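Long-range contacts in ADP-ribosylglycohydrolase (Thermus thermophilus, PDB 2YZV), which adopts the all-helical fold of the ADP-ribosylglycohydrolase family and binds magnesium ions: residues D22-Q27 with R40-G45; Q79-L84 with E110-T115; L150-A155 with A167-A172; A182-L187 with W230-G235. All coordinates share one frame; numbering follows the deposited sequence.

Interaction 1. Residues D22-Q27 with R40-G45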
# COMPACT_ATOMS: atom_id res chain seq x y z
N ASP A 22 -5.55 1.44 6.34
CA ASP A 22 -4.89 0.67 7.38
C ASP A 22 -5.69 0.81 8.68
O ASP A 22 -6.03 -0.18 9.33
CB ASP A 22 -3.45 1.20 7.54
CG ASP A 22 -2.64 0.43 8.58
OD1 ASP A 22 -3.10 -0.61 9.09
OD2 ASP A 22 -1.51 0.87 8.88
N ALA A 23 -6.02 2.05 9.04
CA ALA A 23 -6.77 2.31 10.27
C ALA A 23 -8.15 1.64 10.27
O ALA A 23 -8.54 1.02 11.26
CB ALA A 23 -6.93 3.82 10.47
N LEU A 24 -8.89 1.78 9.17
CA LEU A 24 -10.21 1.17 9.09
C LEU A 24 -10.16 -0.35 9.12
O LEU A 24 -10.89 -1.00 9.87
CB LEU A 24 -10.93 1.63 7.82
CG LEU A 24 -11.54 3.03 7.86
CD1 LEU A 24 -11.93 3.45 6.45
CD2 LEU A 24 -12.75 3.03 8.79
N GLY A 25 -9.28 -0.92 8.29
CA GLY A 25 -9.15 -2.37 8.22
C GLY A 25 -8.65 -3.00 9.51
O GLY A 25 -9.03 -4.12 9.84
N ALA A 26 -7.80 -2.28 10.23
CA ALA A 26 -7.26 -2.78 11.49
C ALA A 26 -8.37 -3.11 12.48
O ALA A 26 -8.20 -3.98 13.34
CB ALA A 26 -6.31 -1.74 12.10
N GLN A 27 -9.51 -2.44 12.34
CA GLN A 27 -10.64 -2.66 13.23
C GLN A 27 -11.19 -4.08 13.16
O GLN A 27 -11.74 -4.59 14.14
CB GLN A 27 -11.77 -1.66 12.92
CG GLN A 27 -11.33 -0.21 13.05
CD GLN A 27 -12.39 0.79 12.64
OE1 GLN A 27 -12.12 1.99 12.55
NE2 GLN A 27 -13.61 0.31 12.38
N ARG A 40 -18.18 0.72 8.83
CA ARG A 40 -18.41 1.91 8.02
C ARG A 40 -17.70 3.16 8.52
O ARG A 40 -17.49 4.11 7.76
CB ARG A 40 -19.92 2.21 7.95
CG ARG A 40 -20.76 1.07 7.41
CD ARG A 40 -22.25 1.35 7.58
NE ARG A 40 -22.69 2.53 6.84
CZ ARG A 40 -22.71 2.62 5.51
NH1 ARG A 40 -22.31 1.60 4.76
NH2 ARG A 40 -23.14 3.73 4.93
N GLU A 41 -17.32 3.18 9.79
CA GLU A 41 -16.67 4.36 10.34
C GLU A 41 -15.41 4.06 11.15
O GLU A 41 -15.11 2.90 11.44
CB GLU A 41 -17.66 5.14 11.22
CG GLU A 41 -18.97 5.53 10.54
CD GLU A 41 -18.76 6.26 9.23
OE1 GLU A 41 -17.78 7.03 9.12
OE2 GLU A 41 -19.59 6.09 8.31
N MET A 42 -14.68 5.12 11.50
CA MET A 42 -13.45 5.02 12.29
C MET A 42 -13.79 4.86 13.77
O MET A 42 -13.90 5.84 14.51
CB MET A 42 -12.60 6.29 12.13
CG MET A 42 -11.89 6.40 10.80
SD MET A 42 -10.44 5.33 10.68
CE MET A 42 -9.86 5.82 9.04
N LYS A 43 -13.95 3.62 14.21
CA LYS A 43 -14.29 3.35 15.60
C LYS A 43 -13.11 2.84 16.41
O LYS A 43 -13.17 2.79 17.64
CB LYS A 43 -15.43 2.33 15.65
CG LYS A 43 -16.76 2.83 15.08
CD LYS A 43 -17.58 3.58 16.13
CE LYS A 43 -16.91 4.86 16.60
NZ LYS A 43 -17.70 5.55 17.65
N GLY A 44 -12.04 2.47 15.72
CA GLY A 44 -10.89 1.93 16.42
C GLY A 44 -11.24 0.50 16.78
O GLY A 44 -12.19 -0.07 16.24
N GLY A 45 -10.48 -0.10 17.70
CA GLY A 45 -10.75 -1.46 18.09
C GLY A 45 -9.80 -2.46 17.46
O GLY A 45 -8.61 -2.17 17.29
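Gln27 holds the backbone of Glu41, Lys43 and Gly44 with both ends of its side-chain amide. Lys43 N donates to Gln27 OE1 at 3.0 Å, arriving from above the carbonyl plane, 50° out of it, and Gly44 N adds a weak bond to the same oxygen. On the other branch Gln27 NE2 donates to Glu41 O at 3.1 Å. Glu41 O lies almost in the amide plane; with donors at OE1 and an acceptor at NE2, the amide's orientation is defined. The glutamine side chain spans the gap by extending beyond CG (chi2 175°). Beside it Met42 bends at chi2 (-76°) and crosses Leu24 at about a right angle. Met42 CE presses on Leu24 CG at a tight 3.5 Å and lies 3.8 Å from Ala23 CB.

The loop turns at Met42, the centre of an inverse gamma turn; outside the contact, Trp276 packs on both Leu24 and Met42, and the Glu41 carboxylate forms salt bridges with Arg275 and Arg243. On the helix side, Asp22 bonds Thr56, a magnesium ligand. The contact thus fastens a loop to the C-terminal end of helix 4-26, near the magnesium sites of this all-helical fold.

Interaction 2. Residues Q79-L84 with E110-T115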
# COMPACT_ATOMS: atom_id res chain seq x y z
N GLN A 79 16.76 2.63 4.47
CA GLN A 79 15.39 2.20 4.69
C GLN A 79 15.37 1.17 5.81
O GLN A 79 14.57 1.27 6.75
CB GLN A 79 14.81 1.59 3.42
CG GLN A 79 14.49 2.61 2.34
CD GLN A 79 14.27 1.97 0.99
OE1 GLN A 79 13.88 0.81 0.89
NE2 GLN A 79 14.51 2.74 -0.07
N MET A 80 16.27 0.20 5.71
CA MET A 80 16.36 -0.86 6.71
C MET A 80 16.85 -0.36 8.06
O MET A 80 16.43 -0.87 9.10
CB MET A 80 17.25 -1.99 6.19
CG MET A 80 16.62 -2.78 5.04
SD MET A 80 15.15 -3.72 5.55
CE MET A 80 15.92 -5.28 6.03
N ASP A 81 17.73 0.64 8.07
CA ASP A 81 18.21 1.18 9.34
C ASP A 81 16.99 1.74 10.07
O ASP A 81 16.84 1.56 11.28
CB ASP A 81 19.22 2.32 9.12
CG ASP A 81 20.56 1.83 8.62
OD1 ASP A 81 20.98 0.72 9.02
OD2 ASP A 81 21.20 2.56 7.83
N ARG A 82 16.11 2.40 9.32
CA ARG A 82 14.91 2.98 9.91
C ARG A 82 13.90 1.91 10.34
O ARG A 82 13.33 2.01 11.43
CB ARG A 82 14.25 3.95 8.92
CG ARG A 82 15.11 5.16 8.60
CD ARG A 82 14.44 6.04 7.56
NE ARG A 82 15.30 7.12 7.09
CZ ARG A 82 15.60 8.21 7.79
NH1 ARG A 82 15.11 8.37 9.01
NH2 ARG A 82 16.40 9.13 7.27
N TYR A 83 13.66 0.91 9.50
CA TYR A 83 12.71 -0.15 9.87
C TYR A 83 13.20 -0.84 11.14
O TYR A 83 12.41 -1.12 12.04
CB TYR A 83 12.57 -1.21 8.77
CG TYR A 83 12.03 -0.74 7.44
CD1 TYR A 83 11.11 0.30 7.35
CD2 TYR A 83 12.41 -1.38 6.26
CE1 TYR A 83 10.59 0.70 6.12
CE2 TYR A 83 11.90 -1.00 5.03
CZ TYR A 83 10.99 0.04 4.96
OH TYR A 83 10.48 0.41 3.74
N LEU A 84 14.49 -1.13 11.18
CA LEU A 84 15.10 -1.81 12.32
C LEU A 84 14.97 -0.98 13.58
O LEU A 84 14.65 -1.49 14.65
CB LEU A 84 16.58 -2.10 12.04
CG LEU A 84 17.37 -2.82 13.13
CD1 LEU A 84 16.77 -4.19 13.39
CD2 LEU A 84 18.83 -2.95 12.69
N GLU A 110 16.35 -8.85 11.29
CA GLU A 110 17.44 -9.43 12.06
C GLU A 110 18.54 -9.95 11.13
O GLU A 110 19.71 -10.00 11.51
CB GLU A 110 16.93 -10.57 12.95
CG GLU A 110 16.03 -10.11 14.09
CD GLU A 110 16.73 -9.18 15.08
OE1 GLU A 110 17.98 -9.09 15.04
OE2 GLU A 110 16.03 -8.55 15.90
N ARG A 111 18.16 -10.34 9.92
CA ARG A 111 19.13 -10.82 8.94
C ARG A 111 20.01 -9.62 8.57
O ARG A 111 21.23 -9.72 8.51
CB ARG A 111 18.42 -11.37 7.70
CG ARG A 111 19.35 -11.85 6.60
CD ARG A 111 18.56 -12.48 5.44
NE ARG A 111 17.96 -13.77 5.79
CZ ARG A 111 16.66 -14.01 5.87
NH1 ARG A 111 15.77 -13.05 5.63
NH2 ARG A 111 16.22 -15.23 6.17
N TYR A 112 19.37 -8.48 8.33
CA TYR A 112 20.09 -7.26 7.98
C TYR A 112 20.99 -6.83 9.14
O TYR A 112 22.15 -6.46 8.94
CB TYR A 112 19.10 -6.13 7.66
CG TYR A 112 19.77 -4.78 7.57
CD1 TYR A 112 20.68 -4.50 6.55
CD2 TYR A 112 19.52 -3.79 8.52
CE1 TYR A 112 21.34 -3.29 6.49
CE2 TYR A 112 20.18 -2.56 8.47
CZ TYR A 112 21.09 -2.32 7.45
OH TYR A 112 21.75 -1.12 7.39
N ALA A 113 20.45 -6.87 10.35
CA ALA A 113 21.21 -6.47 11.53
C ALA A 113 22.48 -7.29 11.70
O ALA A 113 23.50 -6.77 12.16
CB ALA A 113 20.33 -6.60 12.78
N ALA A 114 22.43 -8.55 11.31
CA ALA A 114 23.59 -9.43 11.46
C ALA A 114 24.55 -9.47 10.28
O ALA A 114 25.75 -9.67 10.47
CB ALA A 114 23.12 -10.84 11.77
N THR A 115 24.03 -9.27 9.07
CA THR A 115 24.86 -9.35 7.87
C THR A 115 25.14 -8.05 7.13
O THR A 115 26.09 -7.98 6.34
CB THR A 115 24.26 -10.32 6.84
OG1 THR A 115 23.05 -9.77 6.31
CG2 THR A 115 23.95 -11.66 7.50
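Tyr112 reaches from helix 105-115 across to Met80 and Leu84 of helix 76-89, in a steep helix-helix crossing of the all-helical fold. The short segments cross at -117°, with their axes 10.3 Å apart at closest approach, and the tyrosine ring lies between them. Its CG is turned anti to the backbone N (chi1 169°), which sends the ring over to the other helix. Met80 CB sits over one ring face, a CH-pi contact 3.8 Å from the centroid of the Tyr112 ring. The rest of the methionine doubles back through bends at chi2 and chi3, bringing Met80 CE to Tyr112 CB at 3.7 Å; the methionine and tyrosine side chains run alongside each other, head to tail. One turn further along, Leu84 points its CD2 at Ala113 CB, 3.9 Å away, and meets the Tyr112 ring obliquely and more loosely. Leu109 extends the apolar patch by packing on Met80.

The polar end lies beside the apolar patch, where Lys77 NZ also bonds the phenol oxygen. Here Tyr112 OH donates to Asp81 OD1 at 2.6 Å: the carboxylate oxygen lies near the ring plane, while the hydroxyl meets it from above the carboxylate plane, 43° out.

Interaction 3. Residues L150-A155 with A167-A172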
# COMPACT_ATOMS: atom_id res chain seq x y z
N LEU A 150 13.01 0.03 -9.09
CA LEU A 150 13.18 0.58 -7.75
C LEU A 150 12.13 -0.06 -6.84
O LEU A 150 12.41 -0.34 -5.67
CB LEU A 150 13.00 2.09 -7.76
CG LEU A 150 14.00 2.87 -8.62
CD1 LEU A 150 13.65 4.35 -8.62
CD2 LEU A 150 15.41 2.65 -8.08
N ALA A 151 10.94 -0.30 -7.38
CA ALA A 151 9.87 -0.92 -6.60
C ALA A 151 10.27 -2.34 -6.21
O ALA A 151 10.02 -2.77 -5.08
CB ALA A 151 8.57 -0.94 -7.39
N ARG A 152 10.89 -3.06 -7.13
CA ARG A 152 11.32 -4.43 -6.83
C ARG A 152 12.38 -4.40 -5.74
O ARG A 152 12.36 -5.21 -4.82
CB ARG A 152 11.87 -5.11 -8.09
CG ARG A 152 12.50 -6.47 -7.82
CD ARG A 152 12.87 -7.18 -9.11
NE ARG A 152 11.69 -7.65 -9.82
CZ ARG A 152 11.35 -8.93 -9.96
NH1 ARG A 152 12.12 -9.89 -9.44
NH2 ARG A 152 10.25 -9.26 -10.61
N ARG A 153 13.31 -3.46 -5.85
CA ARG A 153 14.36 -3.34 -4.84
C ARG A 153 13.76 -2.97 -3.48
O ARG A 153 14.19 -3.49 -2.45
CB ARG A 153 15.40 -2.30 -5.29
CG ARG A 153 16.26 -2.80 -6.44
CD ARG A 153 17.06 -1.66 -7.07
NE ARG A 153 17.99 -1.04 -6.14
CZ ARG A 153 18.60 0.12 -6.38
NH1 ARG A 153 18.36 0.77 -7.51
NH2 ARG A 153 19.43 0.64 -5.48
N ALA A 154 12.76 -2.10 -3.49
CA ALA A 154 12.11 -1.68 -2.25
C ALA A 154 11.40 -2.87 -1.59
O ALA A 154 11.29 -2.94 -0.36
CB ALA A 154 11.11 -0.56 -2.52
N ALA A 155 10.90 -3.79 -2.41
CA ALA A 155 10.22 -4.96 -1.88
C ALA A 155 11.24 -5.95 -1.33
O ALA A 155 11.04 -6.54 -0.27
CB ALA A 155 9.38 -5.63 -2.97
N ALA A 167 4.17 -8.51 -7.74
CA ALA A 167 2.95 -7.83 -7.32
C ALA A 167 3.28 -6.37 -7.00
O ALA A 167 2.47 -5.47 -7.24
CB ALA A 167 2.36 -8.51 -6.10
N THR A 168 4.47 -6.15 -6.45
CA THR A 168 4.90 -4.80 -6.10
C THR A 168 5.10 -3.98 -7.37
O THR A 168 4.73 -2.81 -7.43
CB THR A 168 6.20 -4.83 -5.27
OG1 THR A 168 5.99 -5.61 -4.09
CG2 THR A 168 6.61 -3.41 -4.87
N GLU A 169 5.67 -4.61 -8.40
CA GLU A 169 5.89 -3.92 -9.67
C GLU A 169 4.55 -3.55 -10.29
O GLU A 169 4.39 -2.45 -10.84
CB GLU A 169 6.69 -4.80 -10.62
CG GLU A 169 8.07 -5.16 -10.09
CD GLU A 169 8.83 -6.08 -11.03
OE1 GLU A 169 8.20 -6.98 -11.62
OE2 GLU A 169 10.06 -5.91 -11.16
N VAL A 170 3.58 -4.45 -10.21
CA VAL A 170 2.25 -4.20 -10.76
C VAL A 170 1.60 -3.03 -10.01
O VAL A 170 1.01 -2.15 -10.63
CB VAL A 170 1.35 -5.46 -10.68
CG1 VAL A 170 -0.08 -5.11 -11.11
CG2 VAL A 170 1.90 -6.55 -11.60
N LEU A 171 1.72 -3.00 -8.68
CA LEU A 171 1.13 -1.90 -7.93
C LEU A 171 1.84 -0.58 -8.25
O LEU A 171 1.22 0.47 -8.30
CB LEU A 171 1.16 -2.18 -6.42
CG LEU A 171 0.46 -1.13 -5.54
CD1 LEU A 171 -1.01 -1.03 -5.92
CD2 LEU A 171 0.59 -1.52 -4.08
N ALA A 172 3.15 -0.64 -8.46
CA ALA A 172 3.90 0.57 -8.79
C ALA A 172 3.35 1.14 -10.09
O ALA A 172 3.14 2.34 -10.21
CB ALA A 172 5.39 0.25 -8.92
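Arg152 and Glu169 find each other through complementary torsions. The arginine sets out with CG turned away from its own backbone nitrogen, runs straight through chi2, then bends at chi3 (-72°) so that the guanidinium swings over to the other helix. Glu169 has its CG beside the backbone N and is extended from there on, which carries the carboxylate to the edge of that guanidinium. Arg152 NE donates to Glu169 OE2 at 2.7 Å along a nearly straight line. The oxygen lies in the guanidinium plane, yet the nitrogen stands well above the carboxylate plane, 60° out of it; the two flat groups are steeply turned against each other. Arg152 NH2 completes the pair with a weak bond to Glu169 OE1 at 3.2 Å.

Behind this salt bridge the helices meet on small side chains. Ala151 CB touches Ala172 CB at 3.7 Å, and Ala155 CB lies 3.6 Å from Thr168 OG1. Thr168 turns its methyl to the neighbour, with CG2 3.5 Å from Ala151 O, while its hydroxyl bonds Ala164 O in its own helix. With so little bulk between them, the axes of the short segments come within 8.5 Å, at 134° between their directions. These are helices 147-156 and 162-179, consecutive in the chain, with Leu131 and Leu137 packed nearby.

Chemically, the threonine hydroxyl is satisfied within its helix and the interior of the contact is mainly apolar, while the one charged pair is formed by partly exposed side chains; held by one strong and one weak hydrogen bond, it would be expected to favour the charged forms of Arg152 and Glu169.

Interaction 4. Residues A182-L187 with W230-G235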
# COMPACT_ATOMS: atom_id res chain seq x y z
N ALA A 182 -5.01 8.16 -15.43
CA ALA A 182 -5.51 7.04 -16.23
C ALA A 182 -6.89 6.62 -15.71
O ALA A 182 -7.14 6.61 -14.51
CB ALA A 182 -4.54 5.87 -16.17
N PRO A 183 -7.80 6.26 -16.63
CA PRO A 183 -9.15 5.84 -16.24
C PRO A 183 -9.19 4.46 -15.60
O PRO A 183 -8.30 3.63 -15.84
CB PRO A 183 -9.92 5.91 -17.56
CG PRO A 183 -8.89 5.50 -18.55
CD PRO A 183 -7.65 6.27 -18.09
N LYS A 184 -10.22 4.21 -14.80
CA LYS A 184 -10.37 2.93 -14.11
C LYS A 184 -10.26 1.75 -15.06
O LYS A 184 -9.62 0.75 -14.74
CB LYS A 184 -11.72 2.88 -13.37
CG LYS A 184 -11.95 1.57 -12.63
CD LYS A 184 -13.23 1.57 -11.80
CE LYS A 184 -13.12 2.49 -10.60
NZ LYS A 184 -14.30 2.33 -9.69
N GLU A 185 -10.87 1.85 -16.24
CA GLU A 185 -10.83 0.76 -17.20
C GLU A 185 -9.40 0.42 -17.62
O GLU A 185 -9.05 -0.75 -17.77
CB GLU A 185 -11.66 1.11 -18.44
CG GLU A 185 -11.31 2.45 -19.06
CD GLU A 185 -12.20 3.59 -18.58
OE1 GLU A 185 -12.64 3.58 -17.41
OE2 GLU A 185 -12.46 4.51 -19.39
N ALA A 186 -8.57 1.44 -17.81
CA ALA A 186 -7.18 1.23 -18.22
C ALA A 186 -6.39 0.58 -17.08
O ALA A 186 -5.57 -0.32 -17.31
CB ALA A 186 -6.54 2.56 -18.60
N LEU A 187 -6.63 1.04 -15.86
CA LEU A 187 -5.94 0.49 -14.69
C LEU A 187 -6.25 -0.99 -14.53
O LEU A 187 -5.35 -1.81 -14.35
CB LEU A 187 -6.35 1.26 -13.44
CG LEU A 187 -5.93 2.73 -13.47
CD1 LEU A 187 -6.60 3.51 -12.34
CD2 LEU A 187 -4.40 2.82 -13.35
N TRP A 230 -10.41 -5.75 -6.76
CA TRP A 230 -11.84 -6.07 -6.77
C TRP A 230 -12.63 -4.93 -6.14
O TRP A 230 -13.63 -4.47 -6.69
CB TRP A 230 -12.08 -7.36 -5.99
CG TRP A 230 -13.52 -7.57 -5.63
CD1 TRP A 230 -14.52 -8.02 -6.45
CD2 TRP A 230 -14.12 -7.31 -4.35
NE1 TRP A 230 -15.71 -8.05 -5.76
CE2 TRP A 230 -15.50 -7.62 -4.48
CE3 TRP A 230 -13.64 -6.85 -3.12
CZ2 TRP A 230 -16.40 -7.48 -3.41
CZ3 TRP A 230 -14.53 -6.70 -2.06
CH2 TRP A 230 -15.90 -7.02 -2.22
N ALA A 231 -12.18 -4.46 -4.98
CA ALA A 231 -12.87 -3.38 -4.28
C ALA A 231 -12.86 -2.11 -5.12
O ALA A 231 -13.83 -1.35 -5.12
CB ALA A 231 -12.19 -3.13 -2.93
N PHE A 232 -11.76 -1.88 -5.82
CA PHE A 232 -11.64 -0.70 -6.67
C PHE A 232 -12.60 -0.82 -7.85
O PHE A 232 -13.26 0.15 -8.22
CB PHE A 232 -10.18 -0.57 -7.15
CG PHE A 232 -9.94 0.63 -8.03
CD1 PHE A 232 -10.24 1.92 -7.59
CD2 PHE A 232 -9.37 0.48 -9.29
CE1 PHE A 232 -9.97 3.04 -8.39
CE2 PHE A 232 -9.10 1.59 -10.10
CZ PHE A 232 -9.40 2.87 -9.65
N ALA A 233 -12.68 -2.01 -8.43
CA ALA A 233 -13.57 -2.24 -9.57
C ALA A 233 -15.05 -2.09 -9.22
O ALA A 233 -15.82 -1.51 -9.98
CB ALA A 233 -13.31 -3.62 -10.15
N ARG A 234 -15.44 -2.60 -8.05
CA ARG A 234 -16.85 -2.54 -7.66
C ARG A 234 -17.28 -1.26 -6.95
O ARG A 234 -18.45 -0.88 -7.01
CB ARG A 234 -17.20 -3.75 -6.79
CG ARG A 234 -16.90 -5.09 -7.44
CD ARG A 234 -17.50 -5.20 -8.84
NE ARG A 234 -17.15 -6.47 -9.46
CZ ARG A 234 -17.09 -6.67 -10.78
NH1 ARG A 234 -17.36 -5.67 -11.61
NH2 ARG A 234 -16.72 -7.85 -11.25
N GLY A 235 -16.35 -0.60 -6.26
CA GLY A 235 -16.69 0.62 -5.56
C GLY A 235 -16.88 1.76 -6.55
O GLY A 235 -16.08 1.93 -7.47
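Lys184 NZ sits among oxygens where helix 221-234 ends. It donates to Phe232 O at 2.8 Å, approaching almost head-on to the carbonyl (C=O...N angle 164°). Gly235 O is almost as near, 2.9 Å from Lys184 NZ, but the angle there is too poor for a hydrogen bond. A further hydrogen bond links the ammonium to Tyr267 OH, from helix 252-267. The carbonyl ends of a helix carry partial negative charge, so this setting would be expected to favour the protonated lysine.

To get there the lysine runs extended as far as CD and then bends at chi3 (-70°), passing over the ring of Phe232. Its CE lies above one face in a CH-pi contact, 3.9 Å from the centroid of the Phe232 ring. NZ is also placed over that face, as a cation-pi contact at 4.7 Å from the same centroid, while Lys184 CG reaches Phe232 CE2 at 3.8 Å. The two side chains run antiparallel along each other.

In the fold, this joins the first turn of helix 184-189, with Pro183 at its N-cap position, to the last turn of helix 221-234, two elements well separated in the chain of this all-helical protein. Leu187, one turn after Lys184, adds the apolar part: its CD1 rests 3.9 Å from Phe232 CE2, and the two side chains cross at about a right angle. Tyr266 stacks edge-to-face with the Phe232 ring and also touches Lys184 and Leu187. Leu174 and Ala178 of helix 162-179 pack on Leu187.

Interaction 1 is the one beside the metals: the Ala26 side chain is about 6 Å from a magnesium ion. There are two magnesium sites, one with Thr56, Asp58 and Asp253, the other with Asp251, Asp253 and Thr254, sharing Asp253. Interaction 3 lies about 27 Å from interaction 1, centre to centre, on the opposite side of the chain's centre. Interactions 2 and 3 are neighbours that do not touch, with nearest atoms about 4 Å apart; Thr157, whose OG1 bonds Ala154 O, also touches Met80. Interactions 3 and 4 have centres about 20 Å apart and are joined by helix 162-179, which leads toward helix 184-189. Interactions 2 and 4, about 36 Å apart between centres, flank the chain's centre.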